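Local coordinates for HydG protein (Carboxydothermus hydrogenoformans, PDB 4RTB) that probably makes the CO and cyanide ligands for [FeFe]-hydrogenase maturation, as a radical SAM enzyme carrying a [4Fe-4S] cluster, at residues K94-L98 against G386-C392; F306-A311 against E335-G340. One frame throughout, in Å; residues are numbered along the deposited sequence.

Interaction 1. Residues K94-L98 against G386-C392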
ATOM      1  N   LYS A  94      10.494  14.242  -0.737  1.00 75.38           N
ATOM      2  CA  LYS A  94      10.859  13.423  -1.883  1.00 83.04           C
ATOM      3  C   LYS A  94      11.079  11.973  -1.457  1.00 82.16           C
ATOM      4  O   LYS A  94      11.768  11.212  -2.134  1.00 86.08           O
ATOM      5  CB  LYS A  94      12.113  13.982  -2.560  1.00 85.93           C
ATOM      6  CG  LYS A  94      11.876  15.264  -3.352  1.00 93.16           C
ATOM      7  CD  LYS A  94      10.863  15.029  -4.461  1.00 98.31           C
ATOM      8  CE  LYS A  94      10.809  16.187  -5.444  1.00104.39           C
ATOM      9  NZ  LYS A  94       9.756  15.960  -6.474  1.00110.20           N
ATOM     10  N   ARG A  95      10.468  11.596  -0.338  1.00 77.99           N
ATOM     11  CA  ARG A  95      10.707  10.293   0.271  1.00 76.21           C
ATOM     12  C   ARG A  95       9.760   9.209  -0.233  1.00 71.23           C
ATOM     13  O   ARG A  95       8.538   9.368  -0.200  1.00 74.21           O
ATOM     14  CB  ARG A  95      10.592  10.400   1.790  1.00 75.61           C
ATOM     15  CG  ARG A  95      11.125   9.197   2.533  1.00 80.96           C
ATOM     16  CD  ARG A  95      10.743   9.246   3.998  0.26 86.87           C
ATOM     17  NE  ARG A  95       9.298   9.156   4.172  1.00 92.87           N
ATOM     18  CZ  ARG A  95       8.695   8.290   4.977  1.00 93.60           C
ATOM     19  NH1 ARG A  95       9.411   7.436   5.696  1.00 96.01           N
ATOM     20  NH2 ARG A  95       7.373   8.282   5.067  1.00 94.18           N
ATOM     21  N   ILE A  96      10.334   8.105  -0.695  1.00 63.13           N
ATOM     22  CA  ILE A  96       9.547   6.946  -1.093  1.00 65.75           C
ATOM     23  C   ILE A  96      10.071   5.701  -0.374  1.00 71.89           C
ATOM     24  O   ILE A  96      11.265   5.396  -0.420  1.00 76.27           O
ATOM     25  CB  ILE A  96       9.570   6.743  -2.625  1.00 67.21           C
ATOM     26  CG1 ILE A  96       8.851   5.447  -3.010  1.00 65.12           C
ATOM     27  CG2 ILE A  96      11.002   6.771  -3.161  1.00 54.34           C
ATOM     28  CD1 ILE A  96       7.356   5.500  -2.792  1.00 67.59           C
ATOM     29  N   VAL A  97       9.176   4.998   0.312  1.00 70.21           N
ATOM     30  CA  VAL A  97       9.574   3.843   1.105  1.00 68.86           C
ATOM     31  C   VAL A  97       9.463   2.562   0.289  1.00 66.66           C
ATOM     32  O   VAL A  97       8.466   2.338  -0.398  1.00 66.12           O
ATOM     33  CB  VAL A  97       8.723   3.721   2.376  1.00 67.32           C
ATOM     34  CG1 VAL A  97       9.253   2.608   3.261  1.00 72.14           C
ATOM     35  CG2 VAL A  97       8.713   5.042   3.127  1.00 66.78           C
ATOM     36  N   LEU A  98      10.494   1.726   0.361  1.00 61.87           N
ATOM     37  CA  LEU A  98      10.526   0.496  -0.418  1.00 64.72           C
ATOM     38  C   LEU A  98      10.405  -0.748   0.461  1.00 72.65           C
ATOM     39  O   LEU A  98      11.008  -0.834   1.538  1.00 71.00           O
ATOM     40  CB  LEU A  98      11.809   0.422  -1.249  1.00 62.79           C
ATOM     41  CG  LEU A  98      12.085   1.587  -2.202  1.00 58.78           C
ATOM     42  CD1 LEU A  98      13.226   1.236  -3.144  1.00 55.27           C
ATOM     43  CD2 LEU A  98      10.838   1.983  -2.982  1.00 55.39           C
ATOM     44  N   GLY A 386      14.855  12.358  -8.670  1.00 57.85           N
ATOM     45  CA  GLY A 386      14.959  13.272  -7.546  1.00 62.03           C
ATOM     46  C   GLY A 386      14.354  12.767  -6.251  1.00 71.04           C
ATOM     47  O   GLY A 386      14.148  13.541  -5.314  1.00 74.19           O
ATOM     48  N   PHE A 387      14.083  11.468  -6.193  1.00 74.20           N
ATOM     49  CA  PHE A 387      13.413  10.868  -5.040  1.00 67.58           C
ATOM     50  C   PHE A 387      14.386  10.274  -4.023  1.00 61.35           C
ATOM     51  O   PHE A 387      15.505   9.888  -4.366  1.00 59.20           O
ATOM     52  CB  PHE A 387      12.434   9.789  -5.508  1.00 67.40           C
ATOM     53  CG  PHE A 387      11.250  10.327  -6.259  1.00 69.49           C
ATOM     54  CD1 PHE A 387      10.754   9.659  -7.366  1.00 70.56           C
ATOM     55  CD2 PHE A 387      10.624  11.495  -5.851  1.00 69.41           C
ATOM     56  CE1 PHE A 387       9.660  10.148  -8.060  1.00 71.67           C
ATOM     57  CE2 PHE A 387       9.529  11.990  -6.541  1.00 73.02           C
ATOM     58  CZ  PHE A 387       9.047  11.314  -7.646  1.00 74.02           C
ATOM     59  N   LEU A 388      13.942  10.205  -2.770  1.00 63.20           N
ATOM     60  CA  LEU A 388      14.743   9.648  -1.684  1.00 69.71           C
ATOM     61  C   LEU A 388      14.213   8.271  -1.283  1.00 75.21           C
ATOM     62  O   LEU A 388      13.180   8.168  -0.617  1.00 72.33           O
ATOM     63  CB  LEU A 388      14.732  10.589  -0.476  1.00 67.53           C
ATOM     64  CG  LEU A 388      15.902  10.615   0.518  1.00 67.54           C
ATOM     65  CD1 LEU A 388      15.367  10.743   1.937  1.00 67.42           C
ATOM     66  CD2 LEU A 388      16.816   9.399   0.397  1.00 67.46           C
ATOM     67  N   PRO A 389      14.920   7.206  -1.692  1.00 74.16           N
ATOM     68  CA  PRO A 389      14.547   5.835  -1.332  1.00 74.47           C
ATOM     69  C   PRO A 389      14.842   5.560   0.135  1.00 76.82           C
ATOM     70  O   PRO A 389      15.900   5.959   0.623  1.00 80.54           O
ATOM     71  CB  PRO A 389      15.431   4.971  -2.239  1.00 74.64           C
ATOM     72  CG  PRO A 389      15.972   5.907  -3.283  1.00 71.25           C
ATOM     73  CD  PRO A 389      16.071   7.233  -2.607  1.00 72.53           C
ATOM     74  N   SER A 390      13.926   4.886   0.823  1.00 73.38           N
ATOM     75  CA  SER A 390      14.096   4.638   2.248  1.00 73.92           C
ATOM     76  C   SER A 390      13.766   3.200   2.620  1.00 79.36           C
ATOM     77  O   SER A 390      13.088   2.488   1.879  1.00 80.14           O
ATOM     78  CB  SER A 390      13.229   5.596   3.059  1.00 72.43           C
ATOM     79  OG  SER A 390      12.531   6.475   2.201  1.00 69.30           O
ATOM     80  N   PHE A 391      14.267   2.788   3.779  1.00 80.30           N
ATOM     81  CA  PHE A 391      14.089   1.433   4.275  1.00 80.08           C
ATOM     82  C   PHE A 391      14.002   1.479   5.799  1.00 89.80           C
ATOM     83  O   PHE A 391      14.805   0.842   6.484  1.00 97.46           O
ATOM     84  CB  PHE A 391      15.252   0.531   3.834  1.00 74.70           C
ATOM     85  CG  PHE A 391      15.658   0.700   2.393  1.00 67.15           C
ATOM     86  CD1 PHE A 391      16.625   1.626   2.033  1.00 75.12           C
ATOM     87  CD2 PHE A 391      15.085  -0.079   1.401  1.00 63.36           C
ATOM     88  CE1 PHE A 391      17.005   1.781   0.710  1.00 72.61           C
ATOM     89  CE2 PHE A 391      15.462   0.070   0.077  1.00 70.35           C
ATOM     90  CZ  PHE A 391      16.424   1.001  -0.269  1.00 73.39           C
ATOM     91  N   CYS A 392      13.036   2.229   6.328  1.00 90.71           N
ATOM     92  CA  CYS A 392      13.030   2.565   7.752  1.00 93.52           C
ATOM     93  C   CYS A 392      11.706   2.330   8.480  1.00 99.38           C
ATOM     94  O   CYS A 392      11.698   1.773   9.590  1.00110.81           O
ATOM     95  CB  CYS A 392      13.423   4.031   7.931  1.00 96.28           C
ATOM     96  SG  CYS A 392      12.308   5.199   7.111  1.00122.64           S
TER
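Ser390 meets Ile96 twice: its backbone N and its OG both reach Ile96 O from the same face of that carbonyl's plane. Ser390 N lies 3.0 Å from Ile96 O, tilted 24° from the carbonyl plane; Ser390 OG stands above the plane, 3.1 Å from Ile96 O and off its lone pairs. Beside the hydroxyl runs the aliphatic part of Arg95. Its CG is anti to the backbone N (chi1 -167°), and a bend at chi3 (65°) turns the guanidinium back so that Val97 CG2 sits against one face while Cys392 SG lies in plane at its edge, 3.9 Å from Arg95 NH1. The backbones form a parallel ladder with Arg95 opposite Leu388, Ile96 opposite Pro389 and Val97 opposite Ser390. This adds an extra strand to the start of the first strand of the (βα)8 barrel. The backbone of Val97 bonds instead to Ser342 and Met344, at strand 343-345, so strand 95-98 lies between the added strand and that barrel strand. With an alanine here in place of Ser390, Ile96 O would probably be left with one donor from this strand, and a small gap would be likely to open beside the Arg95 chain. At one end of the ladder, Lys94 CD comes to the edge of the Phe387 ring, 3.8 Å from its CD2; at the other, Leu98 CB approaches the Phe391 ring obliquely, 3.9 Å from its CE2.

Interaction 2. Residues F306-A311 against E335-G340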
ATOM      1  N   PHE A 306      -6.671   6.735 -12.477  1.00 73.52           N
ATOM      2  CA  PHE A 306      -5.827   6.191 -11.416  1.00 70.49           C
ATOM      3  C   PHE A 306      -5.068   7.303 -10.691  1.00 74.99           C
ATOM      4  O   PHE A 306      -5.107   7.406  -9.451  1.00 72.41           O
ATOM      5  CB  PHE A 306      -4.842   5.174 -11.993  1.00 68.18           C
ATOM      6  CG  PHE A 306      -4.296   4.214 -10.980  1.00 71.10           C
ATOM      7  CD1 PHE A 306      -5.079   3.786  -9.921  1.00 78.97           C
ATOM      8  CD2 PHE A 306      -2.999   3.738 -11.084  1.00 67.57           C
ATOM      9  CE1 PHE A 306      -4.582   2.898  -8.986  1.00 78.34           C
ATOM     10  CE2 PHE A 306      -2.494   2.854 -10.153  1.00 72.65           C
ATOM     11  CZ  PHE A 306      -3.286   2.431  -9.100  1.00 80.05           C
ATOM     12  N   LYS A 307      -4.382   8.133 -11.477  1.00 82.00           N
ATOM     13  CA  LYS A 307      -3.674   9.293 -10.947  1.00 79.59           C
ATOM     14  C   LYS A 307      -4.636  10.158 -10.136  1.00 75.48           C
ATOM     15  O   LYS A 307      -4.272  10.695  -9.086  1.00 62.70           O
ATOM     16  CB  LYS A 307      -3.035  10.096 -12.084  1.00 80.45           C
ATOM     17  CG  LYS A 307      -1.906   9.356 -12.800  1.00 82.65           C
ATOM     18  CD  LYS A 307      -1.859   9.658 -14.299  1.00 86.18           C
ATOM     19  CE  LYS A 307      -1.313  11.045 -14.604  1.00 85.51           C
ATOM     20  NZ  LYS A 307      -1.143  11.254 -16.074  1.00 91.24           N
ATOM     21  N   LYS A 308      -5.874  10.261 -10.613  1.00 69.38           N
ATOM     22  CA  LYS A 308      -6.921  10.956  -9.870  1.00 74.11           C
ATOM     23  C   LYS A 308      -7.222  10.306  -8.519  1.00 77.90           C
ATOM     24  O   LYS A 308      -7.469  11.009  -7.536  1.00 77.23           O
ATOM     25  CB  LYS A 308      -8.204  11.025 -10.696  1.00 82.23           C
ATOM     26  CG  LYS A 308      -8.411  12.336 -11.414  1.00 88.93           C
ATOM     27  CD  LYS A 308      -9.790  12.381 -12.032  1.00 90.91           C
ATOM     28  CE  LYS A 308     -10.145  13.782 -12.471  1.00 93.58           C
ATOM     29  NZ  LYS A 308     -11.493  13.813 -13.091  1.00 96.78           N
ATOM     30  N   ILE A 309      -7.213   8.974  -8.464  1.00 75.24           N
ATOM     31  CA  ILE A 309      -7.491   8.294  -7.203  1.00 74.01           C
ATOM     32  C   ILE A 309      -6.375   8.564  -6.209  1.00 75.54           C
ATOM     33  O   ILE A 309      -6.644   8.934  -5.071  1.00 77.69           O
ATOM     34  CB  ILE A 309      -7.647   6.760  -7.336  1.00 76.37           C
ATOM     35  CG1 ILE A 309      -8.288   6.364  -8.661  1.00 78.20           C
ATOM     36  CG2 ILE A 309      -8.489   6.223  -6.188  1.00 75.50           C
ATOM     37  CD1 ILE A 309      -8.389   4.865  -8.851  1.00 76.04           C
ATOM     38  N   VAL A 310      -5.123   8.383  -6.628  1.00 74.99           N
ATOM     39  CA  VAL A 310      -4.017   8.581  -5.687  1.00 75.02           C
ATOM     40  C   VAL A 310      -3.909  10.053  -5.280  1.00 76.37           C
ATOM     41  O   VAL A 310      -3.478  10.369  -4.164  1.00 72.91           O
ATOM     42  CB  VAL A 310      -2.657   8.091  -6.260  1.00 72.57           C
ATOM     43  CG1 VAL A 310      -2.868   6.928  -7.216  1.00 70.03           C
ATOM     44  CG2 VAL A 310      -1.892   9.219  -6.943  1.00 80.39           C
ATOM     45  N   ALA A 311      -4.329  10.947  -6.173  1.00 76.67           N
ATOM     46  CA  ALA A 311      -4.300  12.375  -5.887  1.00 74.53           C
ATOM     47  C   ALA A 311      -5.339  12.714  -4.833  1.00 74.03           C
ATOM     48  O   ALA A 311      -5.026  13.324  -3.810  1.00 74.44           O
ATOM     49  CB  ALA A 311      -4.543  13.181  -7.150  1.00 78.74           C
ATOM     50  N   GLU A 335       5.309   9.013 -11.463  1.00 63.50           N
ATOM     51  CA  GLU A 335       4.287  10.059 -11.493  1.00 63.44           C
ATOM     52  C   GLU A 335       3.367   9.892 -10.283  1.00 72.59           C
ATOM     53  O   GLU A 335       3.013  10.867  -9.616  1.00 73.73           O
ATOM     54  CB  GLU A 335       3.471  10.014 -12.792  1.00 68.54           C
ATOM     55  CG  GLU A 335       3.667  11.233 -13.696  1.00 79.54           C
ATOM     56  CD  GLU A 335       2.442  11.556 -14.540  1.00 85.28           C
ATOM     57  OE1 GLU A 335       2.067  10.732 -15.402  1.00 85.67           O
ATOM     58  OE2 GLU A 335       1.852  12.641 -14.339  1.00 85.77           O
ATOM     59  N   LEU A 336       2.993   8.648 -10.002  1.00 70.27           N
ATOM     60  CA  LEU A 336       2.156   8.333  -8.853  1.00 65.73           C
ATOM     61  C   LEU A 336       2.900   8.653  -7.562  1.00 67.28           C
ATOM     62  O   LEU A 336       2.296   9.116  -6.592  1.00 68.52           O
ATOM     63  CB  LEU A 336       1.727   6.864  -8.880  1.00 67.93           C
ATOM     64  CG  LEU A 336       0.894   6.451 -10.095  1.00 64.19           C
ATOM     65  CD1 LEU A 336       0.703   4.943 -10.140  1.00 59.02           C
ATOM     66  CD2 LEU A 336      -0.448   7.168 -10.103  1.00 61.78           C
ATOM     67  N   VAL A 337       4.209   8.414  -7.550  1.00 68.64           N
ATOM     68  CA  VAL A 337       5.016   8.809  -6.401  1.00 72.54           C
ATOM     69  C   VAL A 337       4.973  10.334  -6.243  1.00 75.74           C
ATOM     70  O   VAL A 337       4.857  10.841  -5.126  1.00 74.33           O
ATOM     71  CB  VAL A 337       6.479   8.320  -6.521  1.00 69.19           C
ATOM     72  CG1 VAL A 337       7.309   8.829  -5.355  1.00 64.93           C
ATOM     73  CG2 VAL A 337       6.527   6.798  -6.582  1.00 61.02           C
ATOM     74  N   GLU A 338       5.045  11.057  -7.362  1.00 79.04           N
ATOM     75  CA  GLU A 338       4.912  12.518  -7.351  1.00 86.45           C
ATOM     76  C   GLU A 338       3.570  12.969  -6.768  1.00 81.69           C
ATOM     77  O   GLU A 338       3.504  13.962  -6.039  1.00 77.24           O
ATOM     78  CB  GLU A 338       5.061  13.093  -8.770  1.00 91.06           C
ATOM     79  CG  GLU A 338       6.481  13.463  -9.196  1.00100.62           C
ATOM     80  CD  GLU A 338       6.567  13.870 -10.666  1.00108.65           C
ATOM     81  OE1 GLU A 338       5.887  14.841 -11.069  1.00108.81           O
ATOM     82  OE2 GLU A 338       7.316  13.214 -11.422  1.00108.30           O
ATOM     83  N   LEU A 339       2.506  12.236  -7.092  1.00 76.18           N
ATOM     84  CA  LEU A 339       1.151  12.684  -6.779  1.00 75.36           C
ATOM     85  C   LEU A 339       0.590  12.224  -5.428  1.00 83.37           C
ATOM     86  O   LEU A 339      -0.484  12.677  -5.028  1.00 85.04           O
ATOM     87  CB  LEU A 339       0.191  12.245  -7.887  1.00 71.26           C
ATOM     88  CG  LEU A 339      -0.099  13.275  -8.979  1.00 79.28           C
ATOM     89  CD1 LEU A 339       1.081  13.419  -9.921  1.00 91.60           C
ATOM     90  CD2 LEU A 339      -1.357  12.908  -9.742  1.00 82.10           C
ATOM     91  N   GLY A 340       1.284  11.332  -4.725  1.00 84.01           N
ATOM     92  CA  GLY A 340       0.822  10.946  -3.401  1.00 80.76           C
ATOM     93  C   GLY A 340       1.355   9.661  -2.789  1.00 78.91           C
ATOM     94  O   GLY A 340       1.420   9.534  -1.564  1.00 76.82           O
TER
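Helices 306-311 and 335-339 run side by side in nearly the same direction, their axes 9.3 Å apart at closest approach and inclined at 30°. Leu336 and Val310 meet in the groove between them. Leu336 CG is anti to its carbonyl carbon (chi1 -61°), which sends the two methyls across to the facing helix: CD1 touches the Phe306 ring obliquely, 3.8 Å from CE2, and CD2 lies 3.8 Å from Val310 CG1. The same CD2 also rests on Lys307 CG, so one leucine branch is held between the valine and the root of the lysine. The CB of Val310 is directed toward the other helix; CG1 meets Leu336, while CG2 packs 3.8 Å from Leu339 CB, the side chains crossing at about a right angle, and also borders Leu336 CD2. From Leu339, CD2 continues across to lie 3.7 Å from Lys307 O and 4.1 Å from Ala311 CB. At the more exposed margin of this apolar seam, the Lys307 chain bends at chi2 and chi3 and brings NZ to Glu335 OE1 at 3.3 Å, a salt bridge whose hydrogen bond is weak; Arg85 of helix 74-91 makes a long, weak ion pair with the same carboxylate. Gly340, just past the helix end, has positive phi and sits beside Val310 O, where a side chain would be directed at helix 306-311. Helix 74-91 covers the Ala311-Leu339 end of the seam, with Ala84 on Ala311 and Phe81 on Leu339. Helix 303-316 links strands 281-283 and 321-324, and helix 330-339 links 321-324 to 343-345, so this is the packing of two successive outer helices of a (βα)8 barrel, here in the region assigned to the biotin and thiamin synthesis associated domain.

Overall arrangement
Interactions 1 and 2 lie about 16 Å apart between centres and meet on helix 330-339 at Val337 and Glu338, which take no part in the contact with helix 303-316. Phe387 CZ lies 3.7 Å from Glu338 CG, while Ile96 CD1 lies 4.1 Å from Val337 CG2. Thus one face of that helix packs on helix 303-316 and another on Ile96 and Phe387 of interaction 1. In sequence, both segments of interaction 2 fall between residues 94-98 and 386-392. Interaction 1 lies away from the cluster and S-adenosylmethionine sites. Interaction 2 comes nearer: the Phe306 side chain is about 7 Å from that of Lys288, an S-adenosylmethionine-binding residue, and about 10 Å from the bound S-adenosylmethionine itself.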